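Local atomic coordinates of Alr4995 protein (Nostoc sp., PDB entry 6LRF), a protein that probably combines arginine dihydrolase and ornithine cyclodeaminase activities in one chain, turning arginine into ornithine and then ornithine into proline, each with release of ammonia. Residues G129-A134 against D153-S158; L157-I162 against R194-R199; I287-G292 against T328-V333; G311-V316 against K334-S339. All coordinates share one frame; numbering follows the deposited sequence.

Interaction 1 (G129-A134 against D153-S158)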
loop_
_atom_site.group_PDB
_atom_site.type_symbol
_atom_site.label_atom_id
_atom_site.label_comp_id
_atom_site.label_asym_id
_atom_site.label_seq_id
_atom_site.Cartn_x
_atom_site.Cartn_y
_atom_site.Cartn_z
ATOM N N GLY B 129 -19.040 -50.902 -15.720
ATOM C CA GLY B 129 -20.187 -51.071 -14.839
ATOM C C GLY B 129 -19.898 -51.305 -13.363
ATOM O O GLY B 129 -20.731 -51.890 -12.654
ATOM N N ARG B 130 -18.739 -50.847 -12.888
ATOM C CA ARG B 130 -18.311 -51.150 -11.515
ATOM C C ARG B 130 -18.985 -50.258 -10.469
ATOM O O ARG B 130 -19.271 -50.697 -9.347
ATOM C CB ARG B 130 -16.785 -51.033 -11.411
ATOM C CG ARG B 130 -16.034 -52.062 -12.289
ATOM C CD ARG B 130 -14.548 -51.739 -12.379
ATOM N NE ARG B 130 -14.312 -50.469 -13.061
ATOM C CZ ARG B 130 -13.190 -49.765 -12.954
ATOM N NH1 ARG B 130 -12.201 -50.216 -12.189
ATOM N NH2 ARG B 130 -13.053 -48.610 -13.604
ATOM N N TRP B 131 -19.229 -49.005 -10.839
ATOM C CA TRP B 131 -19.872 -48.053 -9.938
ATOM C C TRP B 131 -20.539 -46.949 -10.738
ATOM O O TRP B 131 -20.386 -46.872 -11.968
ATOM C CB TRP B 131 -18.857 -47.445 -8.958
ATOM C CG TRP B 131 -17.631 -46.910 -9.644
ATOM C CD1 TRP B 131 -17.543 -45.797 -10.447
ATOM C CD2 TRP B 131 -16.317 -47.476 -9.600
ATOM N NE1 TRP B 131 -16.250 -45.647 -10.907
ATOM C CE2 TRP B 131 -15.481 -46.662 -10.398
ATOM C CE3 TRP B 131 -15.765 -48.593 -8.962
ATOM C CZ2 TRP B 131 -14.125 -46.929 -10.567
ATOM C CZ3 TRP B 131 -14.425 -48.860 -9.137
ATOM C CH2 TRP B 131 -13.618 -48.030 -9.930
ATOM N N LEU B 132 -21.279 -46.101 -10.030
ATOM C CA LEU B 132 -21.919 -44.925 -10.610
ATOM C C LEU B 132 -21.282 -43.635 -10.072
ATOM O O LEU B 132 -21.189 -43.438 -8.855
ATOM C CB LEU B 132 -23.420 -44.922 -10.294
ATOM C CG LEU B 132 -24.163 -43.666 -10.739
ATOM C CD1 LEU B 132 -24.222 -43.622 -12.247
ATOM C CD2 LEU B 132 -25.564 -43.609 -10.130
ATOM N N TRP B 133 -20.860 -42.767 -10.982
ATOM C CA TRP B 133 -20.411 -41.429 -10.636
ATOM C C TRP B 133 -21.608 -40.489 -10.599
ATOM O O TRP B 133 -22.271 -40.333 -11.610
ATOM C CB TRP B 133 -19.408 -40.906 -11.664
ATOM C CG TRP B 133 -18.131 -41.726 -11.877
ATOM C CD1 TRP B 133 -17.863 -42.586 -12.912
ATOM C CD2 TRP B 133 -16.939 -41.676 -11.083
ATOM N NE1 TRP B 133 -16.589 -43.098 -12.790
ATOM C CE2 TRP B 133 -15.999 -42.551 -11.679
ATOM C CE3 TRP B 133 -16.578 -40.985 -9.915
ATOM C CZ2 TRP B 133 -14.725 -42.758 -11.146
ATOM C CZ3 TRP B 133 -15.310 -41.187 -9.391
ATOM C CH2 TRP B 133 -14.400 -42.069 -10.004
ATOM N N ALA B 134 -21.879 -39.842 -9.467
ATOM C CA ALA B 134 -22.991 -38.888 -9.401
ATOM C C ALA B 134 -22.525 -37.487 -9.057
ATOM O O ALA B 134 -21.826 -37.294 -8.063
ATOM C CB ALA B 134 -24.023 -39.332 -8.378
ATOM N N ASP B 153 -29.187 -50.497 -7.204
ATOM C CA ASP B 153 -28.343 -51.516 -6.565
ATOM C C ASP B 153 -26.866 -51.410 -6.999
ATOM O O ASP B 153 -26.301 -52.349 -7.569
ATOM C CB ASP B 153 -28.900 -52.922 -6.868
ATOM C CG ASP B 153 -28.625 -53.930 -5.746
ATOM O OD1 ASP B 153 -28.187 -53.517 -4.653
ATOM O OD2 ASP B 153 -28.868 -55.144 -5.948
ATOM N N ILE B 154 -26.241 -50.271 -6.711
ATOM C CA ILE B 154 -24.899 -49.987 -7.205
ATOM C C ILE B 154 -24.137 -49.048 -6.272
ATOM O O ILE B 154 -24.753 -48.286 -5.530
ATOM C CB ILE B 154 -24.959 -49.381 -8.625
ATOM C CG1 ILE B 154 -23.575 -49.393 -9.266
ATOM C CG2 ILE B 154 -25.559 -47.981 -8.604
ATOM C CD1 ILE B 154 -23.589 -49.357 -10.762
ATOM N N GLU B 155 -22.802 -49.133 -6.287
ATOM C CA GLU B 155 -21.947 -48.204 -5.542
ATOM C C GLU B 155 -21.954 -46.822 -6.189
ATOM O O GLU B 155 -21.626 -46.688 -7.365
ATOM C CB GLU B 155 -20.503 -48.716 -5.464
ATOM C CG GLU B 155 -19.552 -47.760 -4.736
ATOM C CD GLU B 155 -18.102 -48.235 -4.746
ATOM O OE1 GLU B 155 -17.564 -48.504 -5.840
ATOM O OE2 GLU B 155 -17.502 -48.339 -3.660
ATOM N N VAL B 156 -22.323 -45.799 -5.419
ATOM C CA VAL B 156 -22.415 -44.433 -5.947
ATOM C C VAL B 156 -21.294 -43.561 -5.394
ATOM O O VAL B 156 -21.133 -43.445 -4.189
ATOM C CB VAL B 156 -23.778 -43.789 -5.615
ATOM C CG1 VAL B 156 -23.800 -42.304 -6.007
ATOM C CG2 VAL B 156 -24.894 -44.538 -6.332
ATOM N N LEU B 157 -20.521 -42.965 -6.294
ATOM C CA LEU B 157 -19.425 -42.072 -5.931
ATOM C C LEU B 157 -19.797 -40.620 -6.185
ATOM O O LEU B 157 -20.035 -40.244 -7.330
ATOM C CB LEU B 157 -18.175 -42.429 -6.734
ATOM C CG LEU B 157 -17.662 -43.858 -6.592
ATOM C CD1 LEU B 157 -16.370 -44.016 -7.370
ATOM C CD2 LEU B 157 -17.456 -44.193 -5.123
ATOM N N SER B 158 -19.842 -39.800 -5.135
ATOM C CA SER B 158 -20.316 -38.419 -5.282
ATOM C C SER B 158 -19.199 -37.464 -5.676
ATOM O O SER B 158 -18.133 -37.465 -5.051
ATOM C CB SER B 158 -20.968 -37.937 -3.982
ATOM O OG SER B 158 -22.011 -38.818 -3.585
HETATM O O HOH W 1 -21.179 -51.595 -7.247
#

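Interaction 2 (L157-I162 against R194-R199)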
loop_
_atom_site.group_PDB
_atom_site.type_symbol
_atom_site.label_atom_id
_atom_site.label_comp_id
_atom_site.label_asym_id
_atom_site.label_seq_id
_atom_site.Cartn_x
_atom_site.Cartn_y
_atom_site.Cartn_z
ATOM N N LEU B 157 -20.521 -42.965 -6.294
ATOM C CA LEU B 157 -19.425 -42.072 -5.931
ATOM C C LEU B 157 -19.797 -40.620 -6.185
ATOM O O LEU B 157 -20.035 -40.244 -7.330
ATOM C CB LEU B 157 -18.175 -42.429 -6.734
ATOM C CG LEU B 157 -17.662 -43.858 -6.592
ATOM C CD1 LEU B 157 -16.370 -44.016 -7.370
ATOM C CD2 LEU B 157 -17.456 -44.193 -5.123
ATOM N N SER B 158 -19.842 -39.800 -5.135
ATOM C CA SER B 158 -20.316 -38.419 -5.282
ATOM C C SER B 158 -19.199 -37.464 -5.676
ATOM O O SER B 158 -18.133 -37.465 -5.051
ATOM C CB SER B 158 -20.968 -37.937 -3.982
ATOM O OG SER B 158 -22.011 -38.818 -3.585
ATOM N N LEU B 159 -19.448 -36.644 -6.695
ATOM C CA LEU B 159 -18.489 -35.626 -7.144
ATOM C C LEU B 159 -19.119 -34.249 -7.058
ATOM O O LEU B 159 -20.271 -34.064 -7.491
ATOM C CB LEU B 159 -18.030 -35.878 -8.588
ATOM C CG LEU B 159 -17.369 -37.215 -8.910
ATOM C CD1 LEU B 159 -17.087 -37.302 -10.416
ATOM C CD2 LEU B 159 -16.076 -37.413 -8.127
ATOM N N ARG B 160 -18.380 -33.274 -6.518
ATOM C CA ARG B 160 -18.919 -31.921 -6.432
ATOM C C ARG B 160 -18.472 -31.045 -7.596
ATOM O O ARG B 160 -17.277 -30.921 -7.881
ATOM C CB ARG B 160 -18.531 -31.241 -5.121
ATOM C CG ARG B 160 -19.182 -29.875 -5.002
ATOM C CD ARG B 160 -18.585 -29.042 -3.898
ATOM N NE ARG B 160 -19.304 -27.783 -3.806
ATOM C CZ ARG B 160 -18.970 -26.799 -2.982
ATOM N NH1 ARG B 160 -17.920 -26.937 -2.187
ATOM N NH2 ARG B 160 -19.691 -25.688 -2.959
ATOM N N LEU B 161 -19.456 -30.435 -8.253
ATOM C CA LEU B 161 -19.235 -29.500 -9.339
ATOM C C LEU B 161 -19.125 -28.097 -8.776
ATOM O O LEU B 161 -19.985 -27.700 -7.994
ATOM C CB LEU B 161 -20.390 -29.564 -10.348
ATOM C CG LEU B 161 -20.643 -30.899 -11.050
ATOM C CD1 LEU B 161 -22.042 -30.925 -11.669
ATOM C CD2 LEU B 161 -19.572 -31.146 -12.107
ATOM N N ILE B 162 -18.109 -27.339 -9.206
ATOM C CA ILE B 162 -17.833 -26.007 -8.640
ATOM C C ILE B 162 -17.757 -24.890 -9.670
ATOM O O ILE B 162 -17.623 -23.728 -9.309
ATOM C CB ILE B 162 -16.507 -25.995 -7.866
ATOM C CG1 ILE B 162 -15.368 -26.415 -8.799
ATOM C CG2 ILE B 162 -16.582 -26.923 -6.668
ATOM C CD1 ILE B 162 -14.009 -26.337 -8.175
ATOM N N ARG B 194 -9.418 -35.731 -5.737
ATOM C CA ARG B 194 -8.728 -36.774 -4.990
ATOM C C ARG B 194 -9.426 -38.120 -5.259
ATOM O O ARG B 194 -8.765 -39.136 -5.491
ATOM C CB ARG B 194 -8.718 -36.441 -3.490
ATOM C CG ARG B 194 -7.354 -36.467 -2.793
ATOM C CD ARG B 194 -7.476 -36.031 -1.302
ATOM N NE ARG B 194 -7.920 -34.642 -1.199
ATOM C CZ ARG B 194 -8.731 -34.165 -0.252
ATOM N NH1 ARG B 194 -9.202 -34.971 0.693
ATOM N NH2 ARG B 194 -9.085 -32.875 -0.255
ATOM N N LEU B 195 -10.765 -38.120 -5.251
ATOM C CA LEU B 195 -11.523 -39.365 -5.420
ATOM C C LEU B 195 -11.298 -39.966 -6.798
ATOM O O LEU B 195 -11.134 -41.178 -6.931
ATOM C CB LEU B 195 -13.017 -39.131 -5.203
ATOM C CG LEU B 195 -13.951 -40.348 -5.359
ATOM C CD1 LEU B 195 -13.549 -41.503 -4.427
ATOM C CD2 LEU B 195 -15.398 -39.928 -5.094
ATOM N N ILE B 196 -11.307 -39.110 -7.817
ATOM C CA ILE B 196 -11.089 -39.523 -9.198
ATOM C C ILE B 196 -9.723 -40.169 -9.343
ATOM O O ILE B 196 -9.548 -41.198 -10.019
ATOM C CB ILE B 196 -11.193 -38.322 -10.158
ATOM C CG1 ILE B 196 -12.645 -37.836 -10.242
ATOM C CG2 ILE B 196 -10.680 -38.688 -11.528
ATOM C CD1 ILE B 196 -12.810 -36.527 -11.000
ATOM N N GLU B 197 -8.748 -39.563 -8.681
ATOM C CA GLU B 197 -7.375 -40.009 -8.825
ATOM C C GLU B 197 -7.149 -41.319 -8.056
ATOM O O GLU B 197 -6.299 -42.111 -8.448
ATOM C CB GLU B 197 -6.414 -38.888 -8.395
ATOM C CG GLU B 197 -6.376 -37.730 -9.417
ATOM C CD GLU B 197 -5.885 -36.399 -8.837
ATOM O OE1 GLU B 197 -5.324 -36.398 -7.728
ATOM O OE2 GLU B 197 -6.055 -35.344 -9.488
HETATM N N MSE B 198 -7.935 -41.583 -7.012
HETATM C CA MSE B 198 -7.851 -42.883 -6.323
HETATM C C MSE B 198 -8.517 -44.028 -7.106
HETATM O O MSE B 198 -8.111 -45.186 -6.987
HETATM C CB MSE B 198 -8.471 -42.808 -4.927
HETATM C CG MSE B 198 -7.575 -42.157 -3.877
HETATM SE SE MSE B 198 -8.391 -42.131 -2.098
HETATM C CE MSE B 198 -9.938 -41.016 -2.468
ATOM N N ARG B 199 -9.531 -43.713 -7.905
ATOM C CA ARG B 199 -10.328 -44.747 -8.575
ATOM C C ARG B 199 -9.871 -45.005 -10.011
ATOM O O ARG B 199 -10.154 -46.058 -10.591
ATOM C CB ARG B 199 -11.803 -44.350 -8.576
ATOM C CG ARG B 199 -12.427 -44.306 -7.189
ATOM C CD ARG B 199 -12.740 -45.693 -6.724
ATOM N NE ARG B 199 -13.422 -45.721 -5.436
ATOM C CZ ARG B 199 -14.406 -46.566 -5.151
ATOM N NH1 ARG B 199 -14.826 -47.428 -6.078
ATOM N NH2 ARG B 199 -14.978 -46.548 -3.955
#

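Interaction 3 (I287-G292 against T328-V333)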
loop_
_atom_site.group_PDB
_atom_site.type_symbol
_atom_site.label_atom_id
_atom_site.label_comp_id
_atom_site.label_asym_id
_atom_site.label_seq_id
_atom_site.Cartn_x
_atom_site.Cartn_y
_atom_site.Cartn_z
ATOM N N ILE B 287 -28.299 -35.028 12.199
ATOM C CA ILE B 287 -29.106 -33.890 12.590
ATOM C C ILE B 287 -28.387 -33.142 13.721
ATOM O O ILE B 287 -27.928 -33.744 14.687
ATOM C CB ILE B 287 -30.520 -34.319 13.017
ATOM C CG1 ILE B 287 -31.309 -34.809 11.794
ATOM C CG2 ILE B 287 -31.261 -33.162 13.691
ATOM C CD1 ILE B 287 -32.696 -35.364 12.125
ATOM N N ILE B 288 -28.237 -31.834 13.569
ATOM C CA ILE B 288 -27.623 -31.038 14.623
ATOM C C ILE B 288 -28.638 -30.034 15.162
ATOM O O ILE B 288 -29.630 -29.717 14.504
ATOM C CB ILE B 288 -26.352 -30.310 14.125
ATOM C CG1 ILE B 288 -26.674 -29.417 12.931
ATOM C CG2 ILE B 288 -25.267 -31.305 13.761
ATOM C CD1 ILE B 288 -26.791 -27.943 13.283
ATOM N N ARG B 289 -28.400 -29.546 16.369
ATOM C CA ARG B 289 -29.254 -28.511 16.942
ATOM C C ARG B 289 -28.416 -27.264 17.228
ATOM O O ARG B 289 -27.269 -27.365 17.667
ATOM C CB ARG B 289 -29.937 -29.032 18.210
ATOM C CG ARG B 289 -30.938 -28.091 18.859
ATOM C CD ARG B 289 -31.637 -28.798 20.011
ATOM N NE ARG B 289 -32.386 -27.881 20.864
ATOM C CZ ARG B 289 -33.642 -27.513 20.635
ATOM N NH1 ARG B 289 -34.282 -27.978 19.563
ATOM N NH2 ARG B 289 -34.257 -26.678 21.470
ATOM N N ILE B 290 -28.973 -26.091 16.940
ATOM C CA ILE B 290 -28.304 -24.823 17.236
ATOM C C ILE B 290 -29.292 -23.911 17.974
ATOM O O ILE B 290 -30.451 -23.812 17.585
ATOM C CB ILE B 290 -27.764 -24.155 15.948
ATOM C CG1 ILE B 290 -27.095 -22.825 16.266
ATOM C CG2 ILE B 290 -28.858 -23.968 14.911
ATOM C CD1 ILE B 290 -25.762 -22.992 16.957
ATOM N N GLU B 291 -28.841 -23.298 19.071
ATOM C CA GLU B 291 -29.673 -22.424 19.900
ATOM C C GLU B 291 -29.039 -21.043 20.096
ATOM O O GLU B 291 -27.816 -20.907 20.124
ATOM C CB GLU B 291 -29.913 -23.042 21.277
ATOM C CG GLU B 291 -30.955 -24.137 21.356
ATOM C CD GLU B 291 -31.247 -24.549 22.809
ATOM O OE1 GLU B 291 -30.674 -23.921 23.728
ATOM O OE2 GLU B 291 -32.055 -25.483 23.033
ATOM N N GLY B 292 -29.871 -20.021 20.279
ATOM C CA GLY B 292 -29.361 -18.680 20.523
ATOM C C GLY B 292 -30.215 -17.617 19.871
ATOM O O GLY B 292 -31.408 -17.835 19.634
ATOM N N THR B 328 -34.240 -16.781 23.344
ATOM C CA THR B 328 -33.418 -17.616 22.492
ATOM C C THR B 328 -34.321 -18.286 21.453
ATOM O O THR B 328 -35.520 -18.474 21.671
ATOM C CB THR B 328 -32.635 -18.655 23.308
ATOM O OG1 THR B 328 -33.506 -19.234 24.273
ATOM C CG2 THR B 328 -31.496 -17.978 24.055
ATOM N N SER B 329 -33.749 -18.563 20.295
ATOM C CA SER B 329 -34.418 -19.334 19.261
ATOM C C SER B 329 -33.658 -20.641 19.112
ATOM O O SER B 329 -32.524 -20.758 19.590
ATOM C CB SER B 329 -34.465 -18.564 17.937
ATOM O OG SER B 329 -35.413 -17.515 18.007
ATOM N N ALA B 330 -34.285 -21.632 18.485
ATOM C CA ALA B 330 -33.634 -22.927 18.280
ATOM C C ALA B 330 -33.955 -23.452 16.897
ATOM O O ALA B 330 -35.076 -23.313 16.419
ATOM C CB ALA B 330 -34.071 -23.931 19.340
ATOM N N ALA B 331 -32.972 -24.065 16.252
ATOM C CA ALA B 331 -33.212 -24.686 14.957
ATOM C C ALA B 331 -32.613 -26.100 14.906
ATOM O O ALA B 331 -31.589 -26.381 15.528
ATOM C CB ALA B 331 -32.651 -23.815 13.842
ATOM N N GLU B 332 -33.277 -26.999 14.188
ATOM C CA GLU B 332 -32.726 -28.326 13.959
ATOM C C GLU B 332 -32.454 -28.449 12.479
ATOM O O GLU B 332 -33.292 -28.106 11.644
ATOM C CB GLU B 332 -33.660 -29.418 14.471
ATOM C CG GLU B 332 -33.454 -29.671 15.970
ATOM C CD GLU B 332 -34.575 -30.468 16.631
ATOM O OE1 GLU B 332 -35.364 -31.121 15.910
ATOM O OE2 GLU B 332 -34.659 -30.437 17.884
ATOM N N VAL B 333 -31.246 -28.886 12.161
ATOM C CA VAL B 333 -30.764 -28.875 10.786
ATOM C C VAL B 333 -30.209 -30.255 10.433
ATOM O O VAL B 333 -29.397 -30.807 11.169
ATOM C CB VAL B 333 -29.666 -27.792 10.588
ATOM C CG1 VAL B 333 -29.120 -27.815 9.173
ATOM C CG2 VAL B 333 -30.219 -26.391 10.916
#

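Interaction 4 (G311-V316 against K334-S339)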
loop_
_atom_site.group_PDB
_atom_site.type_symbol
_atom_site.label_atom_id
_atom_site.label_comp_id
_atom_site.label_asym_id
_atom_site.label_seq_id
_atom_site.Cartn_x
_atom_site.Cartn_y
_atom_site.Cartn_z
ATOM N N GLY B 311 -18.577 -28.560 1.234
ATOM C CA GLY B 311 -18.937 -29.636 0.322
ATOM C C GLY B 311 -20.144 -30.455 0.736
ATOM O O GLY B 311 -20.407 -31.520 0.164
ATOM N N GLY B 312 -20.889 -29.960 1.719
ATOM C CA GLY B 312 -22.084 -30.640 2.179
ATOM C C GLY B 312 -23.372 -30.022 1.670
ATOM O O GLY B 312 -23.361 -29.191 0.774
ATOM N N SER B 313 -24.494 -30.450 2.236
ATOM C CA SER B 313 -25.780 -29.812 1.973
ATOM C C SER B 313 -26.575 -29.840 3.256
ATOM O O SER B 313 -26.167 -30.483 4.225
ATOM C CB SER B 313 -26.554 -30.509 0.843
ATOM O OG SER B 313 -26.962 -31.804 1.233
ATOM N N PHE B 314 -27.706 -29.146 3.279
ATOM C CA PHE B 314 -28.466 -29.063 4.517
ATOM C C PHE B 314 -29.953 -28.987 4.263
ATOM O O PHE B 314 -30.398 -28.664 3.176
ATOM C CB PHE B 314 -28.034 -27.841 5.342
ATOM C CG PHE B 314 -28.364 -26.528 4.695
ATOM C CD1 PHE B 314 -29.626 -25.958 4.837
ATOM C CD2 PHE B 314 -27.418 -25.860 3.944
ATOM C CE1 PHE B 314 -29.932 -24.760 4.225
ATOM C CE2 PHE B 314 -27.718 -24.654 3.335
ATOM C CZ PHE B 314 -28.980 -24.107 3.477
ATOM N N GLN B 315 -30.707 -29.252 5.312
ATOM C CA GLN B 315 -32.142 -29.048 5.304
ATOM C C GLN B 315 -32.525 -28.564 6.699
ATOM O O GLN B 315 -32.275 -29.262 7.677
ATOM C CB GLN B 315 -32.869 -30.347 4.943
ATOM C CG GLN B 315 -34.327 -30.171 4.526
ATOM C CD GLN B 315 -35.048 -31.498 4.353
ATOM O OE1 GLN B 315 -34.467 -32.576 4.541
ATOM N NE2 GLN B 315 -36.326 -31.427 4.000
ATOM N N VAL B 316 -33.102 -27.371 6.804
ATOM C CA VAL B 316 -33.584 -26.914 8.106
ATOM C C VAL B 316 -34.892 -27.647 8.427
ATOM O O VAL B 316 -35.888 -27.468 7.752
ATOM C CB VAL B 316 -33.792 -25.387 8.144
ATOM C CG1 VAL B 316 -34.180 -24.949 9.551
ATOM C CG2 VAL B 316 -32.530 -24.666 7.682
ATOM N N LYS B 334 -30.664 -30.827 9.326
ATOM C CA LYS B 334 -30.077 -32.073 8.854
ATOM C C LYS B 334 -28.902 -31.717 7.951
ATOM O O LYS B 334 -29.063 -31.007 6.969
ATOM C CB LYS B 334 -31.106 -32.934 8.116
ATOM C CG LYS B 334 -30.634 -34.357 7.809
ATOM C CD LYS B 334 -31.729 -35.179 7.128
ATOM C CE LYS B 334 -32.066 -34.650 5.731
ATOM N NZ LYS B 334 -30.963 -34.913 4.772
ATOM N N VAL B 335 -27.719 -32.190 8.312
ATOM C CA VAL B 335 -26.512 -31.939 7.534
ATOM C C VAL B 335 -26.165 -33.192 6.743
ATOM O O VAL B 335 -26.185 -34.283 7.300
ATOM C CB VAL B 335 -25.317 -31.576 8.437
ATOM C CG1 VAL B 335 -24.116 -31.185 7.593
ATOM C CG2 VAL B 335 -25.690 -30.463 9.411
ATOM N N SER B 336 -25.860 -33.044 5.456
ATOM C CA SER B 336 -25.371 -34.176 4.666
ATOM C C SER B 336 -23.992 -33.884 4.116
ATOM O O SER B 336 -23.663 -32.732 3.807
ATOM C CB SER B 336 -26.323 -34.503 3.502
ATOM O OG SER B 336 -27.625 -34.806 3.972
ATOM N N ALA B 337 -23.200 -34.942 3.984
ATOM C CA ALA B 337 -21.857 -34.869 3.425
ATOM C C ALA B 337 -21.633 -36.041 2.471
ATOM O O ALA B 337 -22.244 -37.091 2.635
ATOM C CB ALA B 337 -20.817 -34.883 4.543
ATOM N N PRO B 338 -20.762 -35.868 1.471
ATOM C CA PRO B 338 -20.547 -36.925 0.477
ATOM C C PRO B 338 -19.682 -38.084 1.001
ATOM O O PRO B 338 -19.629 -39.157 0.383
ATOM C CB PRO B 338 -19.841 -36.180 -0.662
ATOM C CG PRO B 338 -19.093 -35.044 0.061
ATOM C CD PRO B 338 -20.039 -34.622 1.135
ATOM N N SER B 339 -19.001 -37.866 2.121
ATOM C CA SER B 339 -18.114 -38.871 2.706
ATOM C C SER B 339 -17.891 -38.550 4.171
ATOM O O SER B 339 -18.223 -37.446 4.630
ATOM C CB SER B 339 -16.771 -38.901 1.993
ATOM O OG SER B 339 -16.004 -37.781 2.403
#

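Interaction 1 (G129-A134 against D153-S158)
R130 and E155 meet through a water where parallel strands 132-136 and 155-160, linked by helix 145-152 in a beta-alpha-beta unit of the GME-family region, come together. The water donates to R130 O at 3.0 Å and accepts from E155 N. At W131, CG sits between the backbone N and the carbonyl carbon (chi1 50°), which sets the indole alongside the E155 side chain, both pointing the same way. E155 OE1 lies 3.6 Å from W131 CE3, the carboxylate turned 58° from the ring; its oxygens have further partners in R199 and, by a hydrogen bond to OE2, Y282. One face of the W131 ring takes L157 CD1 in a CH-pi contact, and the opposite face takes R130 CB. L132 carries two nearly straight backbone bonds, its N donating to E155 O at 2.8 Å and its O accepting from L157 N at 2.7 Å. Its side chain leaves on the other face of the sheet, where CD2 lies 4.0 Å from V156 CG2 and L148 of helix 145-152 packs against it. W133 returns to the face of W131, and the same L157 methyl, CD1, stands 3.9 Å from the centroid of its six-membered ring, 21° off the ring normal. One methyl thus serves the faces of two indoles. A134 closes the register: its N donates to L157 O at 2.9 Å, and its CB rests on V156 CG1 at 3.8 Å.

Interaction 2 (L157-I162 against R194-R199)
L157 and R199 make the closest side-chain contact between segments 157-162 and 194-199, which meet by packing, with no hydrogen bond across; just beside them R160 N bonds S192 OG of the same helix. The first kind of contact is a methyl on a guanidinium. L157 CD2 lies over one face of the R199 group, toward its rim, 3.6 Å from R199 NH2, while L157 CD1 sits 3.9 Å from R199 CZ. The two side chains approach from opposite directions, and the bend of R199 at chi2 (-78°) brings its flat end over the leucine. NH1 is taken by the E155 salt bridge, and NH2 makes a weak hydrogen bond with Y282. With an alanine in its place, L157 would lose the guanidinium over its methyls and E155 is likely to be left without its charged mate. The second kind is aliphatic packing around L195: with CG anti to the backbone N (chi1 180°), CD2 is directed at the strand. L195 CD2 touches both L157 CB (4.1 Å) and L159 CD2 (4.0 Å), and also lies 3.7 Å from the carbonyl oxygen S158 O. L159 CD2 in addition meets I196 CG1 at 4.1 Å, the two side chains crossing at about a right angle. Helix 190-199 thus lies across one face of the sheet, running 138° from the strand direction, with W133 of neighbouring strand 132-136 against R199 and L159, and F173 of strand 173-175 against L159 and I196.

Interaction 3 (I287-G292 against T328-V333)
A salt-bridge network of R289, E291 and E332 lies on one face of the antiparallel pair formed by strands 280-292 and 329-337. R289 runs out extended from CG to NE, its CG opposite the backbone N (chi1 -176°), and this carries the guanidinium across to the partner strand. There NH1 reaches E332 OE2 at 3.0 Å, a salt bridge whose hydrogen bond is weak because it is bent to 128°; the carboxylate stands at the edge of the guanidinium with the planes 63° apart. On the other side R289 grips E291 side-on: NE and NH2 both donate to OE2, at 3.3 and 3.0 Å, meeting that oxygen from its anti side. The A330 methyl lies over one guanidinium face, with CB 3.5 Å from R289 NH2. A methionine in place of R289 would probably leave E291 and E332 as neighbouring negative charges without the cation between them. On the opposite face the contacts are mainly aliphatic: I288 CD1 touches V333 CB at 3.9 Å and I290 CG2 touches A331 CB at 3.9 Å. Between the faces, I288 with V333, I290 with A331 and G292 with S329 are hydrogen-bonded pairs. At the backbone angles of G292 a CB would collide with the preceding carbonyl oxygen, which suits glycine. Strand 329-337 lies between strands 280-292 and 313-320 in the sheet, antiparallel to both; N318 of 313-320 bonds E332 OE1 and F314 touches V333, L294 of helix 294-297 packs on S329 and A331, and the loop residue L358 lies against R289 and E332.

Interaction 4 (G311-V316 against K334-S339)
Q315 and K334 cross obliquely on one face of the beta hairpin made by strands 313-320 and 329-337. Q315 stretches straight out, with CG opposite the backbone N (chi1 -164°), and its OE1 comes to 3.4 Å from K334 CE. The lysine starts out equally straight but bends at chi3 and chi4 (66° and 71°), the folded end taking NZ to a salt bridge with D143. One hydrogen-bonded pair along, S313 and S336 share this face. S313 OG lies 3.6 Å from S336 CB, whereas S336 OG is hydrogen-bonded to D143 and to S285. The two OG atoms of S313 and S336 are 4.1 Å apart and are not hydrogen-bonded to each other. Backbone bonds link each pair both ways, S336 N to S313 O at 2.9 Å and K334 N to Q315 O at 2.8 Å among them. F314 turns to the other face and sends its ring away from K334 toward L304, I307 and V308 of helix 299-310, with D296 of the second subunit also packing on it. At the open end G311 closes helix 299-310 with a Schellman motif, and P338 CD packs 3.3 Å from G311 O, an oxygen hydrogen-bonded by the Y136 hydroxyl. Taken together, the polar face directs K334 NZ and S336 OG to D143, one carboxylate oxygen held by the lysine and the other by the serine; that pairing is likely to stabilise the carboxylate as an anion.

How the interactions relate
Interactions 1, 3 and 4 join strands of one mixed sheet, in which strands 132-136, 155-160, 280-292, 329-337 and 313-320 follow one another, and interaction 2 packs helix 190-199 on it. Interactions 1 and 2 come first along the chain, share L157 and S158, and have centres 12 Å apart. Interactions 3 and 4 follow, their segments alternating and each using strand 329-337, with centres 15 Å apart, and touch where I288 packs on V335. Interaction 4 is the bridge between the pairs: its P338 rests on S158, while interactions 1 and 3 stay about 17 Å apart at their nearest atoms. The sheet therefore runs unbroken from the dimethylarginine dimethylhydrolase-like region into the LOR/SDH region.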